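2-hydroxyisocaproyl-CoA dehydratase activator (Clostridium difficile, PDB 4EHU) transfers one electron to (R)-2-hydroxyisocaproyl-CoA dehydratase while hydrolysing ATP, activating that enzyme for the reductive branch of L-leucine fermentation. Local coordinates at residues E79-A84 / K106-L110; N118-N122 / L200-I204; S154-I160 / E183-I189; A194-S198 / A225-I230; R208-V213 / T232-P237. One frame throughout, in Å; residues are numbered along the deposited sequence. Where two conformers were deposited one is given.

Contact 1 of 5, residues E79-A84 / K106-L110; sequences ELSCHA and KVLKL
Leu80 and Leu108 meet where helix 79-90, which follows the first sheet of this actin-like fold, lies across strand 105-110 of the second sheet. The short axes are 64° apart, with a closest approach of 10.3 Å. The tight spot is the middle: Leu108 CD2 is pushed up against the helix backbone, 3.5 Å from Leu80 O, and the CB atoms of Leu80 and Ala84 lie a little farther from the same methyl. One turn on, Ala84 CB alone meets Leu110, touching both its methyls, CD1 and CD2, at 4.2 Å. Ala84, Leu108 and Leu110 are all buried.

The Glu79 and Leu80 end is partly exposed and turns polar as it nears the nucleotide. Leu80 CD1 rests on the aliphatic part of Lys106, 3.8 Å from CE, and the two side chains cross at about a right angle. The lysine chain runs nearly straight to CE and bends only in its last torsion (chi4 77°), which turns the ammonium group to Glu79. Lys106 also makes a salt bridge to Asp104, an ATP-binding residue and its stronger polar partner, just before its own strand. Glu79 touches the bound ATP analogue, and its side chain is about 4 Å from a magnesium ion. Lys106 NZ stands 3.0 Å from Glu79 OE1 and approaches it from above the carboxylate plane, 70° out of it.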
# COMPACT_ATOMS: atom_id res chain seq x y z
N GLU A 79 7.90 -6.85 21.44
CA GLU A 79 7.89 -5.39 21.48
C GLU A 79 6.59 -4.84 22.05
O GLU A 79 6.56 -3.68 22.48
CB GLU A 79 8.17 -4.79 20.10
CG GLU A 79 7.03 -4.92 19.12
CD GLU A 79 7.51 -4.90 17.67
OE1 GLU A 79 7.19 -3.92 16.95
OE2 GLU A 79 8.16 -5.89 17.24
N LEU A 80 5.53 -5.64 22.11
CA LEU A 80 4.33 -5.17 22.79
C LEU A 80 4.65 -5.03 24.26
O LEU A 80 4.32 -4.02 24.90
CB LEU A 80 3.15 -6.12 22.65
CG LEU A 80 2.47 -6.22 21.28
CD1 LEU A 80 3.45 -6.49 20.15
CD2 LEU A 80 1.38 -7.30 21.31
N SER A 81 5.30 -6.05 24.81
CA SER A 81 5.67 -5.99 26.23
C SER A 81 6.68 -4.89 26.49
O SER A 81 6.59 -4.17 27.50
CB SER A 81 6.26 -7.33 26.69
OG SER A 81 5.33 -8.36 26.42
N CYS A 82 7.66 -4.76 25.61
CA CYS A 82 8.71 -3.78 25.83
C CYS A 82 8.17 -2.35 25.72
O CYS A 82 8.51 -1.53 26.56
CB CYS A 82 9.89 -4.00 24.90
SG CYS A 82 10.85 -5.50 25.33
N HIS A 83 7.36 -2.03 24.72
CA HIS A 83 6.82 -0.66 24.68
C HIS A 83 5.93 -0.38 25.88
O HIS A 83 5.99 0.70 26.44
CB HIS A 83 6.05 -0.40 23.38
CG HIS A 83 6.92 -0.07 22.22
ND1 HIS A 83 7.66 1.09 22.15
CD2 HIS A 83 7.12 -0.72 21.05
CE1 HIS A 83 8.31 1.13 21.00
NE2 HIS A 83 8.01 0.03 20.32
N ALA A 84 5.10 -1.33 26.28
CA ALA A 84 4.25 -1.11 27.45
C ALA A 84 5.10 -0.87 28.70
O ALA A 84 4.80 0.05 29.48
CB ALA A 84 3.30 -2.27 27.67
N LYS A 106 0.76 -0.07 15.83
CA LYS A 106 0.21 -0.93 16.84
C LYS A 106 -0.57 -0.12 17.84
O LYS A 106 -0.11 0.94 18.27
CB LYS A 106 1.35 -1.65 17.57
CG LYS A 106 2.12 -2.64 16.70
CD LYS A 106 3.27 -3.25 17.51
CE LYS A 106 3.71 -4.58 16.90
NZ LYS A 106 4.55 -4.39 15.68
N VAL A 107 -1.73 -0.62 18.23
CA VAL A 107 -2.48 0.01 19.29
C VAL A 107 -2.73 -0.98 20.41
O VAL A 107 -3.31 -2.05 20.21
CB VAL A 107 -3.82 0.58 18.80
CG1 VAL A 107 -4.56 1.24 19.95
CG2 VAL A 107 -3.57 1.59 17.68
N LEU A 108 -2.24 -0.62 21.59
CA LEU A 108 -2.30 -1.48 22.76
C LEU A 108 -3.26 -0.88 23.74
O LEU A 108 -3.19 0.34 24.06
CB LEU A 108 -0.92 -1.55 23.44
CG LEU A 108 0.20 -2.35 22.77
CD1 LEU A 108 0.66 -1.70 21.48
CD2 LEU A 108 1.37 -2.47 23.78
N LYS A 109 -4.14 -1.71 24.27
CA LYS A 109 -4.96 -1.31 25.40
C LYS A 109 -4.45 -2.06 26.61
O LYS A 109 -4.26 -3.27 26.56
CB LYS A 109 -6.44 -1.64 25.15
CG LYS A 109 -7.31 -1.40 26.37
CD LYS A 109 -8.79 -1.61 26.06
CE LYS A 109 -9.68 -0.68 26.85
NZ LYS A 109 -10.09 0.51 26.05
N LEU A 110 -4.20 -1.34 27.69
CA LEU A 110 -3.64 -1.95 28.90
C LEU A 110 -4.65 -1.91 30.03
O LEU A 110 -5.48 -0.99 30.08
CB LEU A 110 -2.40 -1.17 29.35
CG LEU A 110 -1.32 -0.96 28.29
CD1 LEU A 110 -0.13 -0.20 28.90
CD2 LEU A 110 -0.87 -2.30 27.71

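Contact 2 of 5, residues N118-N122 / L200-I204; sequences NFLMN and LVKRI
Leu120 and Ile204 form the apolar centre of this contact, with Leu120 CD1 only 3.4 Å from Ile204 CG1, tighter than ordinary carbon packing. They slide past each other in opposite directions, and the extended Ile204 chain (chi2 179°) carries CD1 to the strand backbone, 3.5 Å from Leu120 N.

Flat polar groups also pack against leucines. The end of Leu120 lies over one face of the Arg203 guanidinium, off-centre, with CD2 3.7 Å from NH1. Asn122 and Leu200 come from opposite directions, the amide pressed against both methyls: OD1 is 3.1 Å from Leu200 CD2 and ND2 3.3 Å from Leu200 CD1.

No direct hydrogen bond crosses, but a water bridges the two segments, accepting from Asn118 ND2 at 3.1 Å and donating to Ile204 O at 2.7 Å. Asn118 OD1 accepts from Phe119 N, which steadies the amide.

Strand 116-122 is an outermost strand of the second sheet of the actin-like fold, and residues 200-204, ending helix 182-204, run nearly antiparallel to residues 118-122 (158°). Ile204 also packs on Val107 of strand 105-110, while Phe119 and Met121 point away from the helix, and their side chains touch Lys106.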
# COMPACT_ATOMS: atom_id res chain seq x y z
N ASN A 118 -6.14 -5.69 25.07
CA ASN A 118 -6.59 -5.77 23.70
C ASN A 118 -5.50 -5.18 22.81
O ASN A 118 -4.60 -4.51 23.30
CB ASN A 118 -7.93 -5.05 23.54
CG ASN A 118 -8.69 -5.50 22.29
OD1 ASN A 118 -8.16 -6.24 21.46
ND2 ASN A 118 -9.92 -5.03 22.15
N PHE A 119 -5.57 -5.43 21.52
CA PHE A 119 -4.47 -5.11 20.64
C PHE A 119 -4.99 -5.11 19.22
O PHE A 119 -5.71 -6.03 18.84
CB PHE A 119 -3.36 -6.16 20.79
CG PHE A 119 -2.24 -6.01 19.80
CD1 PHE A 119 -1.31 -4.99 19.93
CD2 PHE A 119 -2.12 -6.89 18.74
CE1 PHE A 119 -0.27 -4.86 19.03
CE2 PHE A 119 -1.08 -6.76 17.85
CZ PHE A 119 -0.15 -5.74 17.99
N LEU A 120 -4.64 -4.10 18.44
CA LEU A 120 -4.92 -4.11 17.02
C LEU A 120 -3.69 -3.62 16.32
O LEU A 120 -2.99 -2.73 16.81
CB LEU A 120 -6.09 -3.19 16.67
CG LEU A 120 -7.49 -3.68 16.97
CD1 LEU A 120 -8.47 -2.51 16.71
CD2 LEU A 120 -7.85 -4.86 16.08
N MET A 121 -3.43 -4.18 15.16
CA MET A 121 -2.27 -3.76 14.42
C MET A 121 -2.58 -3.73 12.95
O MET A 121 -3.19 -4.66 12.41
CB MET A 121 -1.13 -4.73 14.65
CG MET A 121 0.04 -4.47 13.73
SD MET A 121 1.46 -5.45 14.23
CE MET A 121 0.85 -7.12 14.06
N ASN A 122 -2.18 -2.64 12.31
CA ASN A 122 -2.20 -2.58 10.86
C ASN A 122 -0.79 -2.96 10.44
O ASN A 122 0.16 -2.22 10.73
CB ASN A 122 -2.52 -1.16 10.34
CG ASN A 122 -4.02 -0.76 10.48
OD1 ASN A 122 -4.90 -1.61 10.58
ND2 ASN A 122 -4.29 0.56 10.45
N LEU A 200 -8.12 2.52 14.11
CA LEU A 200 -7.74 1.40 14.99
C LEU A 200 -8.01 1.77 16.44
O LEU A 200 -8.58 0.98 17.20
CB LEU A 200 -6.26 1.05 14.87
CG LEU A 200 -5.72 0.64 13.52
CD1 LEU A 200 -4.26 0.26 13.71
CD2 LEU A 200 -6.53 -0.52 12.96
N VAL A 201 -7.61 2.98 16.83
CA VAL A 201 -7.84 3.42 18.19
C VAL A 201 -9.31 3.42 18.54
O VAL A 201 -9.71 2.98 19.62
CB VAL A 201 -7.28 4.86 18.39
CG1 VAL A 201 -7.62 5.37 19.77
CG2 VAL A 201 -5.79 4.86 18.16
N LYS A 202 -10.15 3.94 17.65
CA LYS A 202 -11.58 3.99 17.90
C LYS A 202 -12.19 2.58 18.01
O LYS A 202 -13.09 2.34 18.81
CB LYS A 202 -12.25 4.81 16.80
CG LYS A 202 -11.84 6.30 16.88
CD LYS A 202 -12.46 7.14 15.75
CE LYS A 202 -12.05 8.60 15.87
NZ LYS A 202 -12.62 9.49 14.81
N ARG A 203 -11.68 1.66 17.22
CA ARG A 203 -12.13 0.26 17.31
C ARG A 203 -11.83 -0.34 18.69
O ARG A 203 -12.67 -1.05 19.26
CB ARG A 203 -11.51 -0.56 16.17
CG ARG A 203 -12.15 -0.32 14.81
CD ARG A 203 -11.32 -0.92 13.66
NE ARG A 203 -11.19 -2.37 13.76
CZ ARG A 203 -10.30 -3.10 13.10
NH1 ARG A 203 -10.26 -4.43 13.26
NH2 ARG A 203 -9.43 -2.51 12.29
N ILE A 204 -10.65 -0.06 19.23
CA ILE A 204 -10.27 -0.60 20.54
C ILE A 204 -10.95 0.16 21.67
O ILE A 204 -11.08 -0.36 22.78
CB ILE A 204 -8.75 -0.53 20.73
CG1 ILE A 204 -8.09 -1.72 20.04
CG2 ILE A 204 -8.40 -0.57 22.20
CD1 ILE A 204 -6.59 -1.75 20.15
O HOH W 1 -11.56 -2.83 23.64

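Contact 3 of 5, residues S154-I160 / E183-I189; sequences SQNEVSI and EDIVAGI
The N-terminal part of helix 182-204 is clasped by the loop 154-160, with the carboxylate of Asp184 as the main grip. Its OD1 accepts from Ser154 OG at 2.7 Å, nearly along the C-O axis, and from Asn156 N at 3.1 Å, the latter from above the carboxylate plane (49° out of it). Gln155 N adds a weak bond to the same oxygen. Ser154 reaches it because OG swings to the far side of CB from the backbone N (chi1 173°), which also lays it against Ala187 CB. A water donates to the second oxygen, Asp184 OD2, over 2.7 Å. The same water accepts from Gln155 N. Lying so near the helix start, the carboxylate would probably be favoured as a negative charge.

This loop joins helix 147-151 to helix 165-177 in the second half of the actin-like fold and leads toward Cys164, a ligand of the [4Fe-4S] cluster. Further along, Val158 N makes a straight bond (179°) to Asp184 O, 3.1 Å away, reaching it from the opposite face to Gly188 N of the helix itself. Gly188 has no side chain, and the loop comes right up to it, Glu157 CG lying 3.5 Å from Gly188 CA; the glutamate's OE1 goes on to Thr191 OG1. Val158 CG1 then meets Ile185 CG1 at 4.1 Å, and Ile160 CD1 approaches Ile189 CG1 at 4.0 Å.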
# COMPACT_ATOMS: atom_id res chain seq x y z
N SER A 154 -0.04 25.32 8.22
CA SER A 154 -1.21 25.03 7.38
C SER A 154 -2.44 25.76 7.91
O SER A 154 -2.74 25.72 9.11
CB SER A 154 -1.46 23.51 7.36
OG SER A 154 -2.69 23.23 6.70
N GLN A 155 -3.15 26.39 6.99
CA GLN A 155 -4.45 26.99 7.31
C GLN A 155 -5.57 26.34 6.51
O GLN A 155 -6.73 26.41 6.90
CB GLN A 155 -4.40 28.48 6.99
CG GLN A 155 -3.47 29.20 7.98
CD GLN A 155 -3.12 30.59 7.48
OE1 GLN A 155 -2.10 30.79 6.80
NE2 GLN A 155 -3.98 31.57 7.77
N ASN A 156 -5.26 25.75 5.37
CA ASN A 156 -6.31 25.09 4.60
C ASN A 156 -5.76 23.84 3.93
O ASN A 156 -5.37 23.81 2.77
CB ASN A 156 -6.98 26.04 3.61
CG ASN A 156 -7.62 27.27 4.28
OD1 ASN A 156 -8.83 27.31 4.57
ND2 ASN A 156 -6.79 28.27 4.54
N GLU A 157 -5.72 22.81 4.76
CA GLU A 157 -5.26 21.47 4.40
C GLU A 157 -5.77 21.03 3.04
O GLU A 157 -6.94 21.24 2.71
CB GLU A 157 -5.78 20.51 5.47
CG GLU A 157 -5.46 19.07 5.21
CD GLU A 157 -6.07 18.15 6.25
OE1 GLU A 157 -6.02 18.49 7.43
OE2 GLU A 157 -6.63 17.10 5.87
N VAL A 158 -4.91 20.41 2.25
CA VAL A 158 -5.35 19.84 0.96
C VAL A 158 -6.06 18.51 1.20
O VAL A 158 -5.77 17.83 2.15
CB VAL A 158 -4.20 19.55 -0.00
CG1 VAL A 158 -3.37 20.77 -0.28
CG2 VAL A 158 -3.35 18.36 0.53
N SER A 159 -6.98 18.16 0.33
CA SER A 159 -7.67 16.89 0.48
C SER A 159 -6.84 15.81 -0.18
O SER A 159 -6.27 16.03 -1.24
CB SER A 159 -9.06 16.97 -0.14
OG SER A 159 -8.99 17.48 -1.47
N ILE A 160 -6.72 14.66 0.48
CA ILE A 160 -6.17 13.46 -0.15
C ILE A 160 -7.27 12.43 -0.04
O ILE A 160 -7.65 12.04 1.06
CB ILE A 160 -4.92 12.95 0.55
CG1 ILE A 160 -3.81 14.01 0.51
CG2 ILE A 160 -4.44 11.65 -0.10
CD1 ILE A 160 -2.52 13.56 1.15
N GLU A 183 2.86 23.56 3.18
CA GLU A 183 2.36 23.28 4.51
C GLU A 183 0.96 22.64 4.48
O GLU A 183 0.63 21.83 5.35
CB GLU A 183 2.34 24.54 5.39
CG GLU A 183 1.49 25.72 4.83
CD GLU A 183 2.27 26.72 3.97
OE1 GLU A 183 3.26 26.32 3.32
OE2 GLU A 183 1.89 27.91 3.94
N ASP A 184 0.14 23.03 3.50
CA ASP A 184 -1.19 22.42 3.36
C ASP A 184 -1.13 21.01 2.79
O ASP A 184 -1.96 20.18 3.13
CB ASP A 184 -2.09 23.30 2.49
CG ASP A 184 -2.43 24.63 3.18
OD1 ASP A 184 -2.59 24.60 4.42
OD2 ASP A 184 -2.52 25.69 2.49
N ILE A 185 -0.15 20.75 1.93
CA ILE A 185 0.10 19.40 1.42
C ILE A 185 0.54 18.51 2.56
O ILE A 185 0.03 17.40 2.73
CB ILE A 185 1.18 19.40 0.31
CG1 ILE A 185 0.68 20.18 -0.91
CG2 ILE A 185 1.54 17.95 -0.11
CD1 ILE A 185 1.75 20.37 -1.96
N VAL A 186 1.48 19.00 3.36
CA VAL A 186 1.96 18.24 4.52
C VAL A 186 0.83 18.00 5.54
O VAL A 186 0.71 16.88 6.05
CB VAL A 186 3.13 18.95 5.21
CG1 VAL A 186 3.53 18.22 6.51
CG2 VAL A 186 4.33 19.03 4.26
N ALA A 187 -0.00 19.00 5.83
CA ALA A 187 -1.10 18.76 6.76
C ALA A 187 -2.00 17.63 6.23
O ALA A 187 -2.48 16.82 7.01
CB ALA A 187 -1.95 20.03 7.03
N GLY A 188 -2.25 17.62 4.92
CA GLY A 188 -3.10 16.58 4.33
C GLY A 188 -2.48 15.21 4.49
O GLY A 188 -3.17 14.26 4.77
N ILE A 189 -1.17 15.13 4.28
CA ILE A 189 -0.42 13.88 4.46
C ILE A 189 -0.55 13.39 5.91
O ILE A 189 -0.76 12.21 6.16
CB ILE A 189 1.06 14.13 4.09
CG1 ILE A 189 1.21 14.13 2.55
CG2 ILE A 189 1.97 13.10 4.75
CD1 ILE A 189 2.54 14.78 2.11
O HOH W 2 -2.49 27.73 4.30
O HOH W 3 -0.29 29.16 5.08

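Contact 4 of 5, residues A194-S198 / A225-I230; sequences AKRVS and AMAREI
Glu229 OE2 is gripped by Arg228 of its own helix and, weakly, by Lys195 of the facing one. Arg228 takes it side-on, with NE and NH2 both bonded to this single oxygen, NH2 at 2.9 Å on the anti lone pair. The oxygen lies in the guanidinium plane, and Ala225 CA lies over one face of that group, toward its rim. Lys195 NZ makes its better bond to the other oxygen, 3.1 Å from Glu229 OE1, coming in 39° out of the carboxylate plane. OE1 also receives a bond from a water, which donates as well to Ser198 OG (2.7 Å), so Arg228 and Lys195 hold the carboxylate directly and Ser198 through the water. Arg228 NH2 has a further partner in Thr191 OG1 on helix 182-204, a second polar tie between the helices.

Helices 182-204 and 220-230 lie side by side on one face of the second sheet of the actin-like fold and cross here at -52°. Small residues, Ala194, Ala225 and Ser198, let them come close: Ala194 CB is 3.6 Å from Ala225 CB, while Ser198 CB has Ile230 CG2 as its partner at the same distance.

Toward the sheet the contact becomes apolar. Met226 is bent at both chi2 (-72°) and chi3, which curls its end back onto helix 182-204. SD then sits 3.5 Å from Ala194 O, and CE reaches Val197 CG1 at 3.8 Å, their side chains crossing at about a right angle. On the sheet side, Val197 and Met226 both touch Ile98 of strand 96-100.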
# COMPACT_ATOMS: atom_id res chain seq x y z
N ALA A 194 -3.22 9.92 10.23
CA ALA A 194 -3.98 9.99 11.46
C ALA A 194 -5.34 9.35 11.32
O ALA A 194 -5.82 8.71 12.25
CB ALA A 194 -4.10 11.48 11.94
N LYS A 195 -5.98 9.51 10.16
CA LYS A 195 -7.27 8.85 9.94
C LYS A 195 -7.13 7.35 9.98
O LYS A 195 -7.96 6.66 10.55
CB LYS A 195 -7.88 9.28 8.61
CG LYS A 195 -8.47 10.68 8.73
CD LYS A 195 -9.30 11.08 7.54
CE LYS A 195 -10.00 12.43 7.79
NZ LYS A 195 -10.86 12.45 9.02
N ARG A 196 -6.05 6.84 9.40
CA ARG A 196 -5.90 5.39 9.34
C ARG A 196 -5.58 4.77 10.70
O ARG A 196 -6.08 3.68 11.03
CB ARG A 196 -4.83 5.02 8.32
CG ARG A 196 -4.61 3.54 8.22
CD ARG A 196 -3.94 3.17 6.93
NE ARG A 196 -3.49 1.79 7.02
CZ ARG A 196 -4.29 0.75 6.88
NH1 ARG A 196 -5.58 0.92 6.64
NH2 ARG A 196 -3.80 -0.49 7.00
N VAL A 197 -4.75 5.44 11.50
CA VAL A 197 -4.40 4.92 12.82
C VAL A 197 -5.52 5.21 13.80
O VAL A 197 -5.85 4.37 14.63
CB VAL A 197 -3.08 5.49 13.28
CG1 VAL A 197 -2.70 4.96 14.68
CG2 VAL A 197 -1.99 5.11 12.27
N SER A 198 -6.18 6.37 13.66
CA SER A 198 -7.29 6.67 14.58
C SER A 198 -8.44 5.68 14.45
O SER A 198 -9.14 5.44 15.42
CB SER A 198 -7.81 8.10 14.42
OG SER A 198 -8.39 8.30 13.16
N ALA A 225 -2.53 15.83 14.64
CA ALA A 225 -3.61 15.29 13.82
C ALA A 225 -4.28 14.11 14.53
O ALA A 225 -5.50 13.96 14.47
CB ALA A 225 -3.07 14.86 12.47
N MET A 226 -3.48 13.26 15.17
CA MET A 226 -4.06 12.15 15.93
C MET A 226 -4.94 12.62 17.06
O MET A 226 -6.03 12.10 17.24
CB MET A 226 -2.96 11.24 16.50
CG MET A 226 -2.42 10.33 15.44
SD MET A 226 -3.57 9.00 14.94
CE MET A 226 -3.86 8.12 16.46
N ALA A 227 -4.47 13.60 17.84
CA ALA A 227 -5.25 14.05 18.98
C ALA A 227 -6.57 14.62 18.48
O ALA A 227 -7.61 14.47 19.11
CB ALA A 227 -4.47 15.09 19.78
N ARG A 228 -6.51 15.29 17.32
CA ARG A 228 -7.72 15.82 16.70
C ARG A 228 -8.67 14.68 16.31
O ARG A 228 -9.86 14.70 16.65
CB ARG A 228 -7.35 16.65 15.47
CG ARG A 228 -8.55 17.26 14.73
CD ARG A 228 -8.13 17.84 13.38
NE ARG A 228 -7.80 16.74 12.46
CZ ARG A 228 -6.72 16.69 11.67
NH1 ARG A 228 -5.85 17.68 11.67
NH2 ARG A 228 -6.51 15.62 10.90
N GLU A 229 -8.13 13.67 15.63
CA GLU A 229 -8.97 12.62 15.08
C GLU A 229 -9.59 11.77 16.18
O GLU A 229 -10.73 11.32 16.04
CB GLU A 229 -8.20 11.74 14.10
CG GLU A 229 -7.81 12.46 12.82
CD GLU A 229 -9.00 12.93 12.00
OE1 GLU A 229 -10.06 12.24 12.00
OE2 GLU A 229 -8.87 13.99 11.34
N ILE A 230 -8.85 11.53 17.27
CA ILE A 230 -9.43 10.74 18.36
C ILE A 230 -10.10 11.59 19.41
O ILE A 230 -10.66 11.06 20.38
CB ILE A 230 -8.40 9.78 19.01
CG1 ILE A 230 -7.38 10.56 19.84
CG2 ILE A 230 -7.74 8.93 17.94
CD1 ILE A 230 -6.38 9.61 20.62
O HOH W 4 -10.64 9.74 12.68

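Contact 5 of 5, residues R208-V213 / T232-P237; sequences RNVVMV and TEIIVP
The guanidinium of Arg208 approaches the carboxylate of Glu233 obliquely, their planes 57° apart, and NH2 stays 3.7 Å from OE1, a long salt bridge at the exposed end of the contact. A bend at chi3 (75°) brings the guanidinium round toward Glu233. The other flat group, the Asn209 amide, has Ile235 CD1 against it, 3.8 Å from CG. Its ND2 bonds to Pro92 O, which fixes the amide beside the isoleucine; a cis peptide precedes Asn209.

These residues open the parallel strand pair of a beta-alpha-beta unit: strand 210-213, helix 220-230, then the short strand 234-235, held by few bonds, at the edge of the sheet. Two backbone bonds join the strands. Ile235 N donates to Val210 O at 2.8 Å, almost straight (176°), and Ile235 O accepts from Met212 N at 3.0 Å. Ahead of them, a water replaces direct pairing, accepting from Val210 N at 2.8 Å and donating to Glu233 O at 2.7 Å.

The side chains part to the two faces. Val210 and Ile234 touch through their CG1 atoms at 4.1 Å, and with Met212 they face helix 220-230, where Met226 packs on both Met212 and Ile234. Val211 and Ile235 take the other face, with Val211 packed on Val87 of helix 79-90. At the far end the pairing stops at Pro237, which has no N-H to give. Its CD lies 3.2 Å from Met212 O, a buried carbonyl oxygen with no hydrogen-bonding partner in the model.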
# COMPACT_ATOMS: atom_id res chain seq x y z
N ARG A 208 -7.87 7.05 28.42
CA ARG A 208 -6.75 7.84 28.92
C ARG A 208 -6.00 7.09 30.03
O ARG A 208 -6.59 6.31 30.76
CB ARG A 208 -7.25 9.18 29.46
CG ARG A 208 -8.04 9.96 28.44
CD ARG A 208 -8.47 11.31 28.99
NE ARG A 208 -7.35 12.25 29.05
CZ ARG A 208 -7.45 13.50 29.48
NH1 ARG A 208 -8.61 13.97 29.91
NH2 ARG A 208 -6.38 14.29 29.49
N ASN A 209 -4.70 7.34 30.17
CA ASN A 209 -3.97 8.27 29.33
C ASN A 209 -3.59 7.61 28.02
O ASN A 209 -3.28 6.41 28.00
CB ASN A 209 -2.68 8.72 30.02
CG ASN A 209 -2.94 9.69 31.17
OD1 ASN A 209 -3.81 10.55 31.07
ND2 ASN A 209 -2.18 9.55 32.24
N VAL A 210 -3.61 8.39 26.94
CA VAL A 210 -3.24 7.91 25.62
C VAL A 210 -1.83 8.39 25.36
O VAL A 210 -1.54 9.59 25.47
CB VAL A 210 -4.19 8.48 24.54
CG1 VAL A 210 -3.78 7.98 23.16
CG2 VAL A 210 -5.62 8.11 24.86
N VAL A 211 -0.95 7.46 25.03
CA VAL A 211 0.44 7.79 24.80
C VAL A 211 0.85 7.36 23.41
O VAL A 211 0.56 6.24 23.00
CB VAL A 211 1.35 7.08 25.82
CG1 VAL A 211 2.84 7.33 25.48
CG2 VAL A 211 1.00 7.56 27.26
N MET A 212 1.53 8.24 22.67
CA MET A 212 2.09 7.85 21.38
C MET A 212 3.60 7.65 21.49
O MET A 212 4.32 8.44 22.10
CB MET A 212 1.79 8.87 20.28
CG MET A 212 2.19 8.34 18.89
SD MET A 212 1.87 9.47 17.53
CE MET A 212 0.13 9.77 17.88
N VAL A 213 4.06 6.56 20.87
CA VAL A 213 5.47 6.22 20.81
C VAL A 213 5.83 5.78 19.38
O VAL A 213 4.97 5.78 18.48
CB VAL A 213 5.78 5.05 21.78
CG1 VAL A 213 5.37 5.47 23.19
CG2 VAL A 213 5.05 3.77 21.35
N THR A 232 -9.00 13.35 21.78
CA THR A 232 -8.45 13.07 23.11
C THR A 232 -7.04 13.64 23.16
O THR A 232 -6.33 13.61 22.14
CB THR A 232 -8.37 11.54 23.35
OG1 THR A 232 -9.66 10.96 23.10
CG2 THR A 232 -7.93 11.22 24.74
N GLU A 233 -6.63 14.15 24.32
CA GLU A 233 -5.24 14.57 24.53
C GLU A 233 -4.33 13.37 24.39
O GLU A 233 -4.68 12.27 24.81
CB GLU A 233 -5.04 15.18 25.91
CG GLU A 233 -5.77 16.50 26.12
CD GLU A 233 -5.10 17.38 27.16
OE1 GLU A 233 -4.22 16.88 27.89
OE2 GLU A 233 -5.45 18.57 27.24
N ILE A 234 -3.17 13.58 23.77
CA ILE A 234 -2.16 12.54 23.65
C ILE A 234 -0.87 12.98 24.30
O ILE A 234 -0.40 14.11 24.09
CB ILE A 234 -1.89 12.22 22.17
CG1 ILE A 234 -3.16 11.66 21.55
CG2 ILE A 234 -0.74 11.20 22.05
CD1 ILE A 234 -2.99 11.29 20.07
N ILE A 235 -0.30 12.11 25.12
CA ILE A 235 0.96 12.38 25.77
C ILE A 235 2.06 11.73 24.95
O ILE A 235 1.90 10.60 24.49
CB ILE A 235 0.98 11.80 27.20
CG1 ILE A 235 -0.11 12.46 28.05
CG2 ILE A 235 2.36 12.00 27.84
CD1 ILE A 235 -0.33 11.78 29.40
N VAL A 236 3.15 12.45 24.74
CA VAL A 236 4.30 11.91 24.04
C VAL A 236 5.51 12.00 25.00
O VAL A 236 5.81 13.06 25.53
CB VAL A 236 4.60 12.68 22.74
CG1 VAL A 236 5.77 12.03 21.99
CG2 VAL A 236 3.37 12.72 21.82
N PRO A 237 6.20 10.88 25.23
CA PRO A 237 7.40 10.92 26.07
C PRO A 237 8.46 11.81 25.45
O PRO A 237 8.34 12.15 24.27
CB PRO A 237 7.90 9.47 26.07
CG PRO A 237 6.75 8.65 25.53
CD PRO A 237 5.95 9.54 24.65
O HOH W 5 -4.65 11.02 27.24

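How the contacts relate
Contacts 1, 2 and 5 include strands of the second sheet of the actin-like fold, contact 4 packs on it, and contact 3 lies beyond it, its centre about 31 Å from that of contact 1. Contact 1 closes before the others open; its strand 105-110 is the sheet neighbour of strand 116-122 in contact 2. His83 of contact 1 also touches Val213 of contact 5. Contacts 3, 4 and 2 follow one another down helix 182-204. Contact 4 alternates along the chain with contacts 2 and 5, and Met226 packs on Met212 and Ile234. The long helix thus runs from the outlying loop of contact 3 to the sheet's edge, where contact 2 lies near the cluster.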